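Local coordinates for protein carbohydrate kinase, pfkB family (Enterococcus faecalis, PDB 3KTN) that probably phosphorylates the sugar acid 2-keto-3-deoxygluconate, as a magnesium-binding sugar kinase of the pfkB family with a ribokinase-like fold, at residues A[105-108]-A[109-112]; A[142-145]-A[146-150]; A[217-220]-A[221-225]; A[255-259]-A[260-264]. One frame throughout, in Å; residues are numbered along the deposited sequence.

Contact 1 of 4, residues A[105-108]-A[109-112]; sequences YQNR and HQSA. With SO4 (sulfate ion), chain B.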
loop_
_atom_site.group_PDB
_atom_site.type_symbol
_atom_site.label_atom_id
_atom_site.label_comp_id
_atom_site.label_asym_id
_atom_site.label_seq_id
_atom_site.Cartn_x
_atom_site.Cartn_y
_atom_site.Cartn_z
ATOM N N TYR A 105 -11.429 -16.049 -15.247
ATOM C CA TYR A 105 -10.858 -15.659 -16.537
ATOM C C TYR A 105 -11.649 -14.578 -17.251
ATOM O O TYR A 105 -12.866 -14.480 -17.101
ATOM C CB TYR A 105 -10.784 -16.868 -17.478
ATOM C CG TYR A 105 -9.808 -17.933 -17.058
ATOM C CD1 TYR A 105 -8.444 -17.808 -17.327
ATOM C CD2 TYR A 105 -10.243 -19.061 -16.375
ATOM C CE1 TYR A 105 -7.541 -18.791 -16.921
ATOM C CE2 TYR A 105 -9.353 -20.040 -15.965
ATOM C CZ TYR A 105 -8.007 -19.900 -16.238
ATOM O OH TYR A 105 -7.133 -20.864 -15.788
ATOM N N GLN A 106 -10.942 -13.768 -18.029
ATOM C CA GLN A 106 -11.562 -12.723 -18.836
ATOM C C GLN A 106 -11.356 -13.212 -20.273
ATOM O O GLN A 106 -10.884 -14.330 -20.464
ATOM C CB GLN A 106 -10.860 -11.387 -18.612
ATOM C CG GLN A 106 -11.292 -10.676 -17.340
ATOM C CD GLN A 106 -12.480 -9.756 -17.560
ATOM O OE1 GLN A 106 -13.634 -10.200 -17.596
ATOM N NE2 GLN A 106 -12.200 -8.454 -17.721
ATOM N N ASN A 107 -11.697 -12.400 -21.269
ATOM C CA ASN A 107 -11.531 -12.819 -22.658
ATOM C C ASN A 107 -10.104 -13.238 -22.946
ATOM O O ASN A 107 -9.153 -12.499 -22.688
ATOM C CB ASN A 107 -11.923 -11.709 -23.633
ATOM C CG ASN A 107 -11.768 -12.137 -25.087
ATOM O OD1 ASN A 107 -10.654 -12.332 -25.574
ATOM N ND2 ASN A 107 -12.890 -12.304 -25.777
ATOM N N ARG A 108 -9.965 -14.426 -23.513
ATOM C CA ARG A 108 -8.653 -14.961 -23.822
ATOM C C ARG A 108 -8.410 -15.174 -25.319
ATOM O O ARG A 108 -7.303 -14.963 -25.804
ATOM C CB ARG A 108 -8.497 -16.274 -23.075
ATOM C CG ARG A 108 -7.088 -16.687 -22.771
ATOM C CD ARG A 108 -7.139 -17.789 -21.732
ATOM N NE ARG A 108 -5.850 -18.436 -21.550
ATOM C CZ ARG A 108 -5.665 -19.496 -20.778
ATOM N NH1 ARG A 108 -6.692 -20.026 -20.118
ATOM N NH2 ARG A 108 -4.457 -20.020 -20.662
ATOM N N HIS A 109 -9.444 -15.566 -26.056
ATOM C CA HIS A 109 -9.275 -15.837 -27.482
ATOM C C HIS A 109 -9.082 -14.636 -28.405
ATOM O O HIS A 109 -8.552 -14.790 -29.502
ATOM C CB HIS A 109 -10.427 -16.716 -27.997
ATOM C CG HIS A 109 -11.775 -16.071 -27.920
ATOM N ND1 HIS A 109 -12.186 -15.093 -28.801
ATOM C CD2 HIS A 109 -12.817 -16.284 -27.082
ATOM C CE1 HIS A 109 -13.424 -14.734 -28.511
ATOM N NE2 HIS A 109 -13.831 -15.441 -27.471
ATOM N N GLN A 110 -9.490 -13.447 -27.970
ATOM C CA GLN A 110 -9.325 -12.253 -28.797
ATOM C C GLN A 110 -7.981 -11.567 -28.535
ATOM O O GLN A 110 -7.787 -10.412 -28.904
ATOM C CB GLN A 110 -10.449 -11.253 -28.526
ATOM C CG GLN A 110 -11.855 -11.815 -28.625
ATOM C CD GLN A 110 -12.220 -12.233 -30.030
ATOM O OE1 GLN A 110 -11.663 -13.191 -30.573
ATOM N NE2 GLN A 110 -13.162 -11.514 -30.634
ATOM N N SER A 111 -7.052 -12.276 -27.906
ATOM C CA SER A 111 -5.742 -11.705 -27.599
ATOM C C SER A 111 -4.822 -11.648 -28.815
ATOM O O SER A 111 -5.095 -12.259 -29.852
ATOM C CB SER A 111 -5.053 -12.522 -26.506
ATOM O OG SER A 111 -4.728 -13.826 -26.971
ATOM N N ALA A 112 -3.730 -10.903 -28.668
ATOM C CA ALA A 112 -2.733 -10.763 -29.716
ATOM C C ALA A 112 -2.213 -12.141 -30.131
ATOM O O ALA A 112 -1.972 -12.398 -31.310
ATOM C CB ALA A 112 -1.583 -9.905 -29.220
HETATM S S SO4 B . -4.786 -22.507 -18.094
HETATM O O1 SO4 B . -5.732 -23.637 -18.118
HETATM O O2 SO4 B . -3.676 -22.814 -17.178
HETATM O O3 SO4 B . -4.253 -22.276 -19.448
HETATM O O4 SO4 B . -5.504 -21.301 -17.648
#
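Asn107 and Gln110 face each other across a tight bend of the loop that follows strand 101-105. Asn107 puts its CG opposite its own backbone N (chi1 -179°), which brings OD1 to the backbone N of Gln110. There OD1 takes the N-H at 2.9 Å, in the carbonyl plane and on a lone pair. The other side of the amide packs, with ND2 3.1 Å from Gln110 CG, and the two amide planes stand 44° apart. ND2 also hovers over one face of the His109 ring, toward its rim, 3.7 Å from NE2, and the two side chains cross at about a right angle. The imidazole is steadied by its neighbour: ND1 gives its proton to Gln110 OE1 at 2.7 Å, close to the ring plane although above the plane of the accepting carbonyl. His109 and Gln110 also pack on Gln110 and His109 of a second subunit, so the bend lies at an interface. Farther round, Ser111 OG reaches Arg108 O at 3.0 Å, nearly along the C=O axis, beside a weak bond from Ser111 N. The guanidinium of Arg108 meets a sulfate at the edge, NH2 to O3 at 2.6 Å and NH1 to O4 at 3.0 Å; Tyr105 OH adds a weak bond to O4, Arg171 a further one, and Glu10 pairs with Arg108 NE. The sulfate probably comes from the crystallisation liquor, yet the pocket is consistent with a seat for the acidic group of a substrate. The arginine leaves from the first residue of a type I beta turn, Arg108 to Ser111, which Asn107 immediately precedes.

Contact 2 of 4, residues A[142-145]-A[146-150]; sequences LTEK and TRDAA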
loop_
_atom_site.group_PDB
_atom_site.type_symbol
_atom_site.label_atom_id
_atom_site.label_comp_id
_atom_site.label_asym_id
_atom_site.label_seq_id
_atom_site.Cartn_x
_atom_site.Cartn_y
_atom_site.Cartn_z
ATOM N N LEU A 142 -6.611 -22.816 -27.655
ATOM C CA LEU A 142 -7.025 -21.414 -27.662
ATOM C C LEU A 142 -7.843 -21.063 -28.907
ATOM O O LEU A 142 -9.033 -20.766 -28.804
ATOM C CB LEU A 142 -5.807 -20.494 -27.527
ATOM C CG LEU A 142 -6.143 -19.039 -27.175
ATOM C CD1 LEU A 142 -7.041 -19.000 -25.942
ATOM C CD2 LEU A 142 -4.862 -18.253 -26.935
ATOM N N THR A 143 -7.214 -21.084 -30.078
ATOM C CA THR A 143 -7.930 -20.799 -31.320
ATOM C C THR A 143 -7.384 -21.681 -32.432
ATOM O O THR A 143 -6.307 -22.271 -32.303
ATOM C CB THR A 143 -7.771 -19.325 -31.782
ATOM O OG1 THR A 143 -6.404 -19.080 -32.138
ATOM C CG2 THR A 143 -8.208 -18.358 -30.687
ATOM N N GLU A 144 -8.124 -21.763 -33.529
ATOM C CA GLU A 144 -7.688 -22.563 -34.663
ATOM C C GLU A 144 -6.363 -22.008 -35.166
ATOM O O GLU A 144 -5.485 -22.762 -35.584
ATOM C CB GLU A 144 -8.732 -22.519 -35.784
ATOM C CG GLU A 144 -8.327 -23.320 -37.021
ATOM C CD GLU A 144 -9.348 -23.236 -38.143
ATOM O OE1 GLU A 144 -10.482 -23.732 -37.961
ATOM O OE2 GLU A 144 -9.015 -22.670 -39.207
ATOM N N LYS A 145 -6.209 -20.687 -35.110
ATOM C CA LYS A 145 -4.970 -20.063 -35.572
ATOM C C LYS A 145 -3.755 -20.412 -34.717
ATOM O O LYS A 145 -2.680 -20.669 -35.255
ATOM C CB LYS A 145 -5.125 -18.543 -35.646
ATOM C CG LYS A 145 -6.080 -18.078 -36.737
ATOM C CD LYS A 145 -6.047 -16.569 -36.901
ATOM C CE LYS A 145 -7.078 -16.102 -37.914
ATOM N NZ LYS A 145 -7.080 -14.617 -38.052
ATOM N N THR A 146 -3.911 -20.418 -33.394
ATOM C CA THR A 146 -2.785 -20.760 -32.528
ATOM C C THR A 146 -2.521 -22.260 -32.645
ATOM O O THR A 146 -1.381 -22.716 -32.531
ATOM C CB THR A 146 -3.051 -20.390 -31.036
ATOM O OG1 THR A 146 -4.205 -21.086 -30.549
ATOM C CG2 THR A 146 -3.287 -18.888 -30.892
ATOM N N ARG A 147 -3.583 -23.028 -32.874
ATOM C CA ARG A 147 -3.440 -24.474 -33.019
ATOM C C ARG A 147 -2.659 -24.800 -34.294
ATOM O O ARG A 147 -1.708 -25.586 -34.264
ATOM C CB ARG A 147 -4.814 -25.154 -33.057
ATOM C CG ARG A 147 -4.742 -26.644 -33.400
ATOM C CD ARG A 147 -6.049 -27.366 -33.109
ATOM N NE ARG A 147 -7.196 -26.704 -33.723
ATOM C CZ ARG A 147 -8.107 -26.009 -33.049
ATOM N NH1 ARG A 147 -8.010 -25.884 -31.729
ATOM N NH2 ARG A 147 -9.113 -25.433 -33.694
ATOM N N ASP A 148 -3.051 -24.189 -35.408
ATOM C CA ASP A 148 -2.367 -24.429 -36.677
ATOM C C ASP A 148 -0.908 -24.006 -36.598
ATOM O O ASP A 148 -0.035 -24.638 -37.195
ATOM C CB ASP A 148 -3.052 -23.672 -37.822
ATOM C CG ASP A 148 -4.482 -24.131 -38.054
ATOM O OD1 ASP A 148 -4.770 -25.327 -37.836
ATOM O OD2 ASP A 148 -5.316 -23.296 -38.470
ATOM N N ALA A 149 -0.640 -22.932 -35.859
ATOM C CA ALA A 149 0.729 -22.450 -35.711
ATOM C C ALA A 149 1.546 -23.425 -34.873
ATOM O O ALA A 149 2.701 -23.709 -35.188
ATOM C CB ALA A 149 0.737 -21.066 -35.065
ATOM N N ALA A 150 0.942 -23.943 -33.810
ATOM C CA ALA A 150 1.637 -24.882 -32.937
ATOM C C ALA A 150 2.013 -26.159 -33.694
ATOM O O ALA A 150 3.146 -26.634 -33.603
ATOM C CB ALA A 150 0.761 -25.218 -31.727
HETATM O O HOH W 1 -7.255 -24.537 -40.169
#
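Thr143 and Thr146 meet at the beginning of helix 144-159, their side chains crossing at about a right angle. Thr143 is the N-cap: with OG1 between the backbone N and the carbonyl carbon (chi1 66°), it accepts the N-H of Thr146 at 3.1 Å, while Thr143 O takes Arg147 N at 2.9 Å. Thr146 OG1 bonds to Ser139 O and lies 3.0 Å from Thr143 O. One shell out, Arg147 bends at chi3 (52°) so that one face of its guanidinium turns back over the first turn, NH2 lying 3.3 Å from Glu144 CA; the bond from NH1 to Leu140 O keeps it there. Gly114 O is a second partner for Thr143 OG1, linking the cap to the loop between strand 101-105 and helix 123-127. On the outer side, the carboxylates of Glu144 and Asp148 come close without bonding to each other, OE2 of the first 3.8 Å from OD2 of the second. A shared water donates to both oxygens, weakly to the glutamate. Two like charges this near may raise the proton affinity of either carboxylate, an effect that the water and the helix N-terminus may partly offset.

Contact 3 of 4, residues A[217-220]-A[221-225]; sequences EGEA and QETEL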
loop_
_atom_site.group_PDB
_atom_site.type_symbol
_atom_site.label_atom_id
_atom_site.label_comp_id
_atom_site.label_asym_id
_atom_site.label_seq_id
_atom_site.Cartn_x
_atom_site.Cartn_y
_atom_site.Cartn_z
ATOM N N GLU A 217 -2.682 -54.438 -12.007
ATOM C CA GLU A 217 -3.063 -53.547 -10.920
ATOM C C GLU A 217 -1.860 -52.844 -10.301
ATOM O O GLU A 217 -0.712 -53.250 -10.500
ATOM C CB GLU A 217 -3.816 -54.329 -9.840
ATOM C CG GLU A 217 -3.015 -55.458 -9.208
ATOM C CD GLU A 217 -3.822 -56.259 -8.200
ATOM O OE1 GLU A 217 -4.845 -56.860 -8.597
ATOM O OE2 GLU A 217 -3.437 -56.288 -7.010
ATOM N N GLY A 218 -2.137 -51.783 -9.551
ATOM C CA GLY A 218 -1.077 -51.037 -8.901
ATOM C C GLY A 218 -0.067 -50.437 -9.858
ATOM O O GLY A 218 -0.411 -50.002 -10.956
ATOM N N GLU A 219 1.189 -50.421 -9.434
ATOM C CA GLU A 219 2.273 -49.863 -10.228
ATOM C C GLU A 219 2.375 -50.488 -11.614
ATOM O O GLU A 219 2.436 -49.776 -12.617
ATOM C CB GLU A 219 3.602 -50.037 -9.492
ATOM C CG GLU A 219 4.788 -49.416 -10.202
ATOM C CD GLU A 219 6.074 -49.579 -9.424
ATOM O OE1 GLU A 219 6.065 -49.292 -8.208
ATOM O OE2 GLU A 219 7.093 -49.983 -10.024
ATOM N N ALA A 220 2.401 -51.818 -11.657
ATOM C CA ALA A 220 2.508 -52.554 -12.914
ATOM C C ALA A 220 1.488 -52.076 -13.944
ATOM O O ALA A 220 1.829 -51.833 -15.100
ATOM C CB ALA A 220 2.331 -54.042 -12.657
ATOM N N GLN A 221 0.237 -51.944 -13.519
ATOM C CA GLN A 221 -0.822 -51.484 -14.407
ATOM C C GLN A 221 -0.524 -50.055 -14.847
ATOM O O GLN A 221 -0.611 -49.718 -16.031
ATOM C CB GLN A 221 -2.170 -51.514 -13.688
ATOM C CG GLN A 221 -3.309 -50.949 -14.512
ATOM C CD GLN A 221 -4.545 -50.676 -13.685
ATOM O OE1 GLN A 221 -5.153 -51.592 -13.133
ATOM N NE2 GLN A 221 -4.924 -49.406 -13.591
ATOM N N GLU A 222 -0.178 -49.225 -13.868
ATOM C CA GLU A 222 0.142 -47.820 -14.085
ATOM C C GLU A 222 1.238 -47.659 -15.133
ATOM O O GLU A 222 1.070 -46.942 -16.121
ATOM C CB GLU A 222 0.583 -47.198 -12.757
ATOM C CG GLU A 222 0.945 -45.727 -12.818
ATOM C CD GLU A 222 -0.210 -44.856 -13.265
ATOM O OE1 GLU A 222 -0.540 -44.874 -14.469
ATOM O OE2 GLU A 222 -0.792 -44.160 -12.407
ATOM N N THR A 223 2.360 -48.336 -14.912
ATOM C CA THR A 223 3.495 -48.277 -15.822
ATOM C C THR A 223 3.174 -48.829 -17.217
ATOM O O THR A 223 3.610 -48.272 -18.228
ATOM C CB THR A 223 4.699 -49.055 -15.250
ATOM O OG1 THR A 223 5.026 -48.547 -13.950
ATOM C CG2 THR A 223 5.909 -48.910 -16.158
ATOM N N GLU A 224 2.415 -49.921 -17.272
ATOM C CA GLU A 224 2.054 -50.536 -18.549
ATOM C C GLU A 224 1.312 -49.541 -19.435
ATOM O O GLU A 224 1.620 -49.401 -20.617
ATOM C CB GLU A 224 1.177 -51.776 -18.313
ATOM C CG GLU A 224 0.976 -52.680 -19.533
ATOM C CD GLU A 224 0.049 -52.094 -20.590
ATOM O OE1 GLU A 224 -1.054 -51.624 -20.236
ATOM O OE2 GLU A 224 0.419 -52.116 -21.781
ATOM N N LEU A 225 0.337 -48.852 -18.856
ATOM C CA LEU A 225 -0.441 -47.872 -19.600
ATOM C C LEU A 225 0.407 -46.716 -20.134
ATOM O O LEU A 225 0.295 -46.344 -21.303
ATOM C CB LEU A 225 -1.562 -47.319 -18.719
ATOM C CG LEU A 225 -2.321 -46.097 -19.244
ATOM C CD1 LEU A 225 -2.694 -46.290 -20.699
ATOM C CD2 LEU A 225 -3.564 -45.880 -18.403
#
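Glu219 and Thr223, one helical turn apart, lie side by side and point the same way in the opening turns of alpha-helix 218-233, which lies against the hairpin of strands 250-257 and 262-269 in the ribokinase-like fold. The close-packed part of the contact is the backbone ladder. Glu222 N bonds to Gly218 O at 3.0 Å, in the carbonyl plane, and Glu224 N to Ala220 O at 3.0 Å; the rung before them, Gln221 N to Glu217 O, is only a weak one at 3.4 Å. Beside that rung, Gln221 CB sits 3.4 Å from Glu217 N, and its aliphatic chain runs extended past Leu216 and Pro212. Leu225 goes deeper, onto Phe210 and Val205, so this flank is the apolar one. The solvent side is looser. Glu217, Glu219 and Ala220 have CB bonds that point away from the following turn, although Ala220 CB still touches Gln221 N. Farther along its chain, Glu219 packs on Tyr262, and Thr223 packs on both Tyr257 and Tyr262. Glu222 and Glu224 bend at chi2: Glu224 (-73°) has a salt bridge with Arg228, while Glu222 packs on Tyr257 and has a long, weak ion pair with Arg201. Thr223 joins the ladder twice through a single acceptor. Glu219 O takes Thr223 N at 2.7 Å, almost straight on, and Thr223 OG1 at 3.2 Å from above the carbonyl plane, 52° out of it.

Contact 4 of 4, residues A[255-259]-A[260-264]; sequences YLYTQ and NEYQQ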
loop_
_atom_site.group_PDB
_atom_site.type_symbol
_atom_site.label_atom_id
_atom_site.label_comp_id
_atom_site.label_asym_id
_atom_site.label_seq_id
_atom_site.Cartn_x
_atom_site.Cartn_y
_atom_site.Cartn_z
ATOM N N TYR A 255 6.989 -37.934 -10.851
ATOM C CA TYR A 255 7.347 -39.168 -11.539
ATOM C C TYR A 255 7.898 -38.841 -12.914
ATOM O O TYR A 255 7.503 -37.849 -13.536
ATOM C CB TYR A 255 6.139 -40.102 -11.658
ATOM C CG TYR A 255 4.922 -39.458 -12.266
ATOM C CD1 TYR A 255 4.865 -39.176 -13.631
ATOM C CD2 TYR A 255 3.836 -39.090 -11.466
ATOM C CE1 TYR A 255 3.765 -38.540 -14.184
ATOM C CE2 TYR A 255 2.730 -38.454 -12.011
ATOM C CZ TYR A 255 2.705 -38.183 -13.372
ATOM O OH TYR A 255 1.618 -37.550 -13.918
ATOM N N LEU A 256 8.828 -39.674 -13.371
ATOM C CA LEU A 256 9.467 -39.501 -14.670
ATOM C C LEU A 256 9.605 -40.865 -15.347
ATOM O O LEU A 256 10.281 -41.759 -14.829
ATOM C CB LEU A 256 10.844 -38.859 -14.482
ATOM C CG LEU A 256 11.787 -38.716 -15.678
ATOM C CD1 LEU A 256 11.126 -37.923 -16.797
ATOM C CD2 LEU A 256 13.060 -38.031 -15.209
ATOM N N TYR A 257 8.958 -41.018 -16.499
ATOM C CA TYR A 257 8.990 -42.275 -17.251
ATOM C C TYR A 257 9.724 -42.169 -18.581
ATOM O O TYR A 257 9.830 -41.096 -19.180
ATOM C CB TYR A 257 7.573 -42.752 -17.592
ATOM C CG TYR A 257 6.697 -43.183 -16.441
ATOM C CD1 TYR A 257 6.629 -44.521 -16.051
ATOM C CD2 TYR A 257 5.885 -42.263 -15.781
ATOM C CE1 TYR A 257 5.765 -44.930 -15.036
ATOM C CE2 TYR A 257 5.023 -42.659 -14.767
ATOM C CZ TYR A 257 4.965 -43.989 -14.401
ATOM O OH TYR A 257 4.100 -44.371 -13.403
ATOM N N THR A 258 10.225 -43.311 -19.029
ATOM C CA THR A 258 10.874 -43.447 -20.324
ATOM C C THR A 258 10.137 -44.680 -20.829
ATOM O O THR A 258 9.303 -45.235 -20.109
ATOM C CB THR A 258 12.373 -43.776 -20.223
ATOM O OG1 THR A 258 12.541 -45.037 -19.568
ATOM C CG2 THR A 258 13.109 -42.695 -19.451
ATOM N N GLN A 259 10.417 -45.119 -22.046
ATOM C CA GLN A 259 9.731 -46.298 -22.540
ATOM C C GLN A 259 10.162 -47.540 -21.764
ATOM O O GLN A 259 9.416 -48.515 -21.687
ATOM C CB GLN A 259 9.988 -46.474 -24.041
ATOM C CG GLN A 259 9.242 -45.454 -24.888
ATOM C CD GLN A 259 9.496 -45.605 -26.372
ATOM O OE1 GLN A 259 9.290 -46.674 -26.944
ATOM N NE2 GLN A 259 9.936 -44.526 -27.009
ATOM N N ASN A 260 11.345 -47.492 -21.155
ATOM C CA ASN A 260 11.855 -48.640 -20.411
ATOM C C ASN A 260 12.209 -48.410 -18.941
ATOM O O ASN A 260 12.824 -49.273 -18.313
ATOM C CB ASN A 260 13.078 -49.204 -21.133
ATOM C CG ASN A 260 12.798 -49.507 -22.588
ATOM O OD1 ASN A 260 11.916 -50.305 -22.909
ATOM N ND2 ASN A 260 13.542 -48.866 -23.480
ATOM N N GLU A 261 11.830 -47.263 -18.385
ATOM C CA GLU A 261 12.137 -46.978 -16.984
ATOM C C GLU A 261 11.059 -46.165 -16.283
ATOM O O GLU A 261 10.206 -45.549 -16.924
ATOM C CB GLU A 261 13.472 -46.246 -16.868
ATOM C CG GLU A 261 14.663 -47.056 -17.336
ATOM C CD GLU A 261 15.949 -46.255 -17.321
ATOM O OE1 GLU A 261 16.395 -45.864 -16.219
ATOM O OE2 GLU A 261 16.511 -46.009 -18.411
ATOM N N TYR A 262 11.112 -46.175 -14.956
ATOM C CA TYR A 262 10.155 -45.454 -14.131
ATOM C C TYR A 262 10.821 -44.973 -12.852
ATOM O O TYR A 262 11.319 -45.775 -12.063
ATOM C CB TYR A 262 8.966 -46.357 -13.791
ATOM C CG TYR A 262 8.143 -45.883 -12.613
ATOM C CD1 TYR A 262 7.708 -44.559 -12.524
ATOM C CD2 TYR A 262 7.787 -46.761 -11.592
ATOM C CE1 TYR A 262 6.940 -44.126 -11.453
ATOM C CE2 TYR A 262 7.018 -46.339 -10.517
ATOM C CZ TYR A 262 6.596 -45.021 -10.453
ATOM O OH TYR A 262 5.823 -44.606 -9.398
ATOM N N GLN A 263 10.825 -43.658 -12.654
ATOM C CA GLN A 263 11.436 -43.070 -11.469
ATOM C C GLN A 263 10.438 -42.182 -10.739
ATOM O O GLN A 263 9.901 -41.230 -11.303
ATOM C CB GLN A 263 12.665 -42.252 -11.862
ATOM C CG GLN A 263 13.684 -42.147 -10.756
ATOM C CD GLN A 263 14.181 -43.509 -10.325
ATOM O OE1 GLN A 263 14.683 -44.283 -11.141
ATOM N NE2 GLN A 263 14.042 -43.813 -9.041
ATOM N N GLN A 264 10.192 -42.508 -9.477
ATOM C CA GLN A 264 9.254 -41.766 -8.650
ATOM C C GLN A 264 10.012 -41.193 -7.462
ATOM O O GLN A 264 10.876 -41.859 -6.895
ATOM C CB GLN A 264 8.154 -42.708 -8.156
ATOM C CG GLN A 264 7.132 -42.083 -7.223
ATOM C CD GLN A 264 5.979 -41.438 -7.963
ATOM O OE1 GLN A 264 5.271 -42.094 -8.724
ATOM N NE2 GLN A 264 5.780 -40.144 -7.737
#
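Tyr262 lies alongside Tyr257 on the hairpin, and its side chain can be followed outward atom by atom. With CG opposite the backbone N (chi1 162°), the ring runs along its own strand toward Gln264, beside the Tyr257 ring. CB of Tyr262 rests 3.7 Å from Tyr257 CD1. Beyond it, CG and CD1 lie next to Tyr257 CE1, where the modelled spacing is too short to be trusted. CE1 of Tyr262 comes to 3.5 Å from Tyr257 OH, and the ring edge at Tyr262 CE1 meets Tyr255 CB at 4.1 Å. At the tip, Tyr262 OH donates to Gln264 OE1 at 2.7 Å, onto a lone pair of OE1 in the carbonyl plane, and that amide oxygen lies in the plane of the tyrosine ring; the bond helps to hold both groups. The rings of Tyr257 and Tyr262 are nearly parallel, 13° between planes, but slid apart with centroids 4.6 Å from one another, an offset arrangement with little overlap. Leu256 and Gln263 form a hydrogen-bonded pair, Leu256 N to Gln263 O at 2.8 Å and Gln263 N to Leu256 O at 2.9 Å, and send their side chains to the opposite face, against Leu296 of helix 296-310. Where the chain reverses, Thr258 N bonds to Glu261 O, and Thr258 OG1 weakly receives Asn260 N in an ST turn. Tyr255 OH continues inward to Gly199 O, and Tyr257 reaches Ile226. Antiparallel strands 250-257 and 262-269 thus make a beta hairpin at the border of the large mixed sheet of this ribokinase-like fold.

The four contacts come in series along the chain and gather into two pairs. Contacts 1 and 2 have centres about 14 Å apart and touch where Arg108 and His109 pack on Leu142, joining the loop after the small four-stranded sheet to helix 144-159. Contacts 3 and 4, centres about 12 Å apart, touch where Glu219, Glu222 and Thr223 rest on the Tyr257 and Tyr262 rings, so helix 218-233 lies on the edge hairpin of the nine-stranded sheet. Between the pairs, centres are about 31 to 40 Å apart, and contact 1 lies opposite contacts 3 and 4 about the chain's centre. Contact 1 holds the sulfate; contacts 3 and 4 join a helix to the edge hairpin, remote from it.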